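Local coordinates for Svp1-like protein 2 (Kluyveromyces lactis, PDB 4V16) that probably binds phosphatidylinositol 3,5-bisphosphate through its beta-propeller and so associates with membranes, as a PROPPIN of the WD-repeat family, at residues Lys245-Val250 with Ile270-Leu275. Sequence-based numbering, arbitrary orientation.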
loop_
_atom_site.group_PDB
_atom_site.type_symbol
_atom_site.label_atom_id
_atom_site.label_comp_id
_atom_site.label_asym_id
_atom_site.label_seq_id
_atom_site.Cartn_x
_atom_site.Cartn_y
_atom_site.Cartn_z
ATOM N N LYS A 245 -15.259 -9.132 4.429
ATOM C CA LYS A 245 -16.260 -10.019 3.837
ATOM C C LYS A 245 -15.611 -10.885 2.762
ATOM O O LYS A 245 -16.174 -11.893 2.340
ATOM C CB LYS A 245 -17.407 -9.221 3.220
ATOM C CG LYS A 245 -18.672 -9.135 4.049
ATOM C CD LYS A 245 -19.846 -8.776 3.151
ATOM C CE LYS A 245 -21.069 -8.346 3.938
ATOM N NZ LYS A 245 -22.211 -8.041 3.028
ATOM N N TRP A 246 -14.431 -10.459 2.316
ATOM C CA TRP A 246 -13.664 -11.148 1.283
ATOM C C TRP A 246 -14.410 -11.117 -0.042
ATOM O O TRP A 246 -14.537 -12.125 -0.738
ATOM C CB TRP A 246 -13.340 -12.577 1.715
ATOM C CG TRP A 246 -12.625 -12.581 3.015
ATOM C CD1 TRP A 246 -13.036 -13.151 4.181
ATOM C CD2 TRP A 246 -11.375 -11.946 3.296
ATOM N NE1 TRP A 246 -12.112 -12.922 5.171
ATOM C CE2 TRP A 246 -11.081 -12.182 4.651
ATOM C CE3 TRP A 246 -10.470 -11.203 2.530
ATOM C CZ2 TRP A 246 -9.921 -11.707 5.257
ATOM C CZ3 TRP A 246 -9.319 -10.732 3.133
ATOM C CH2 TRP A 246 -9.055 -10.984 4.484
ATOM N N THR A 247 -14.897 -9.925 -0.367
ATOM C CA THR A 247 -15.451 -9.624 -1.676
ATOM C C THR A 247 -14.561 -8.583 -2.348
ATOM O O THR A 247 -14.235 -7.557 -1.747
ATOM C CB THR A 247 -16.895 -9.090 -1.578
ATOM O OG1 THR A 247 -17.718 -10.045 -0.894
ATOM C CG2 THR A 247 -17.471 -8.821 -2.963
ATOM N N LEU A 248 -14.157 -8.859 -3.585
ATOM C CA LEU A 248 -13.378 -7.909 -4.371
ATOM C C LEU A 248 -14.313 -6.964 -5.121
ATOM O O LEU A 248 -15.110 -7.402 -5.950
ATOM C CB LEU A 248 -12.460 -8.644 -5.350
ATOM C CG LEU A 248 -11.686 -7.788 -6.361
ATOM C CD1 LEU A 248 -10.779 -6.795 -5.656
ATOM C CD2 LEU A 248 -10.882 -8.677 -7.300
ATOM N N HIS A 249 -14.215 -5.673 -4.814
ATOM C CA HIS A 249 -14.998 -4.642 -5.491
ATOM C C HIS A 249 -14.140 -3.863 -6.481
ATOM O O HIS A 249 -12.920 -3.788 -6.334
ATOM C CB HIS A 249 -15.606 -3.668 -4.481
ATOM C CG HIS A 249 -16.516 -4.314 -3.484
ATOM N ND1 HIS A 249 -17.874 -4.428 -3.682
ATOM C CD2 HIS A 249 -16.262 -4.871 -2.276
ATOM C CE1 HIS A 249 -18.419 -5.033 -2.641
ATOM N NE2 HIS A 249 -17.462 -5.312 -1.775
ATOM N N VAL A 250 -14.787 -3.281 -7.486
ATOM C CA VAL A 250 -14.123 -2.373 -8.413
ATOM C C VAL A 250 -15.052 -1.201 -8.708
ATOM O O VAL A 250 -16.181 -1.399 -9.152
ATOM C CB VAL A 250 -13.733 -3.073 -9.725
ATOM C CG1 VAL A 250 -12.970 -2.117 -10.631
ATOM C CG2 VAL A 250 -12.898 -4.315 -9.439
ATOM N N ILE A 270 -18.835 -1.527 -10.110
ATOM C CA ILE A 270 -19.152 -2.060 -11.429
ATOM C C ILE A 270 -18.892 -3.570 -11.470
ATOM O O ILE A 270 -19.326 -4.259 -12.394
ATOM C CB ILE A 270 -18.332 -1.352 -12.537
ATOM C CG1 ILE A 270 -16.835 -1.623 -12.363
ATOM C CG2 ILE A 270 -18.611 0.148 -12.518
ATOM C CD1 ILE A 270 -15.956 -0.947 -13.382
ATOM N N CYS A 271 -18.183 -4.073 -10.460
ATOM C CA CYS A 271 -17.846 -5.492 -10.365
ATOM C C CYS A 271 -17.942 -6.001 -8.938
ATOM O O CYS A 271 -17.838 -5.233 -7.981
ATOM C CB CYS A 271 -16.430 -5.750 -10.878
ATOM S SG CYS A 271 -16.255 -5.723 -12.652
ATOM N N ASN A 272 -18.132 -7.308 -8.811
ATOM C CA ASN A 272 -18.049 -7.985 -7.527
ATOM C C ASN A 272 -17.501 -9.386 -7.731
ATOM O O ASN A 272 -17.704 -9.990 -8.784
ATOM C CB ASN A 272 -19.416 -8.045 -6.849
ATOM C CG ASN A 272 -19.934 -6.678 -6.466
ATOM O OD1 ASN A 272 -19.400 -6.035 -5.563
ATOM N ND2 ASN A 272 -20.980 -6.224 -7.148
ATOM N N PHE A 273 -16.796 -9.897 -6.729
ATOM C CA PHE A 273 -16.283 -11.256 -6.799
ATOM C C PHE A 273 -16.000 -11.811 -5.410
ATOM O O PHE A 273 -15.132 -11.308 -4.696
ATOM C CB PHE A 273 -15.015 -11.307 -7.652
ATOM C CG PHE A 273 -14.562 -12.702 -7.974
ATOM C CD1 PHE A 273 -13.764 -13.411 -7.089
ATOM C CD2 PHE A 273 -14.938 -13.307 -9.161
ATOM C CE1 PHE A 273 -13.350 -14.696 -7.382
ATOM C CE2 PHE A 273 -14.525 -14.593 -9.461
ATOM C CZ PHE A 273 -13.730 -15.286 -8.571
ATOM N N LYS A 274 -16.741 -12.849 -5.037
ATOM C CA LYS A 274 -16.497 -13.552 -3.784
ATOM C C LYS A 274 -15.165 -14.284 -3.856
ATOM O O LYS A 274 -15.045 -15.306 -4.531
ATOM C CB LYS A 274 -17.632 -14.535 -3.486
ATOM C CG LYS A 274 -18.966 -13.862 -3.209
ATOM C CD LYS A 274 -20.112 -14.859 -3.223
ATOM C CE LYS A 274 -21.421 -14.204 -2.805
ATOM N NZ LYS A 274 -21.796 -13.068 -3.692
ATOM N N LEU A 275 -14.163 -13.750 -3.164
ATOM C CA LEU A 275 -12.823 -14.325 -3.187
ATOM C C LEU A 275 -12.797 -15.695 -2.520
ATOM O O LEU A 275 -13.611 -15.985 -1.644
ATOM C CB LEU A 275 -11.833 -13.386 -2.495
ATOM C CG LEU A 275 -11.633 -12.024 -3.162
ATOM C CD1 LEU A 275 -10.828 -11.100 -2.260
ATOM C CD2 LEU A 275 -10.952 -12.183 -4.513
#
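Strands 247-250 and 271-274 run antiparallel at 168°, loosely joined: the N-H of L248 reaches F273 O almost straight (N to O 2.9 Å), while the return bond from F273 N to L248 O is weak. L275 N to W246 O, at 2.9 Å, extends the ladder at one end; at the other, V250 O is taken at 2.8 Å by the N of I270, the residue before its opposite number C271, nearly in line with the carbonyl. On one face of the sheet lie L248, V250, C271 and F273. L275 CD2 meets L248 CB there at 3.9 Å, and V250 sets its CB against C271 CB at 4.0 Å. The other face carries T247, H249, N272 and K274. Here the imidazole of H249 and the amide of N272 stand perpendicular, with H249 ND1 2.9 Å from N272 OD1; N272 OD1 is hydrogen-bonded to S269 OG. With OG1 beside the backbone N (chi1 -57°), T247 has CG2 anti to that N, which puts this methyl above one face of the H249 ring, offset toward its rim. An alanine at H249 is likely to open a gap beside the T247 methyl and leave the N272 amide, still tied to S269, less restricted in its turn. Strand 271-274 is the fourth strand, at the outer edge of a propeller blade, next to strand 247-252, whose H249 makes backbone hydrogen bonds with V241 of strand 238-243. The adjoining blade covers the apolar face: L248 and C271 touch L320 of strand 317-327, and F273 packs edge-to-face with F307 of strand 303-312.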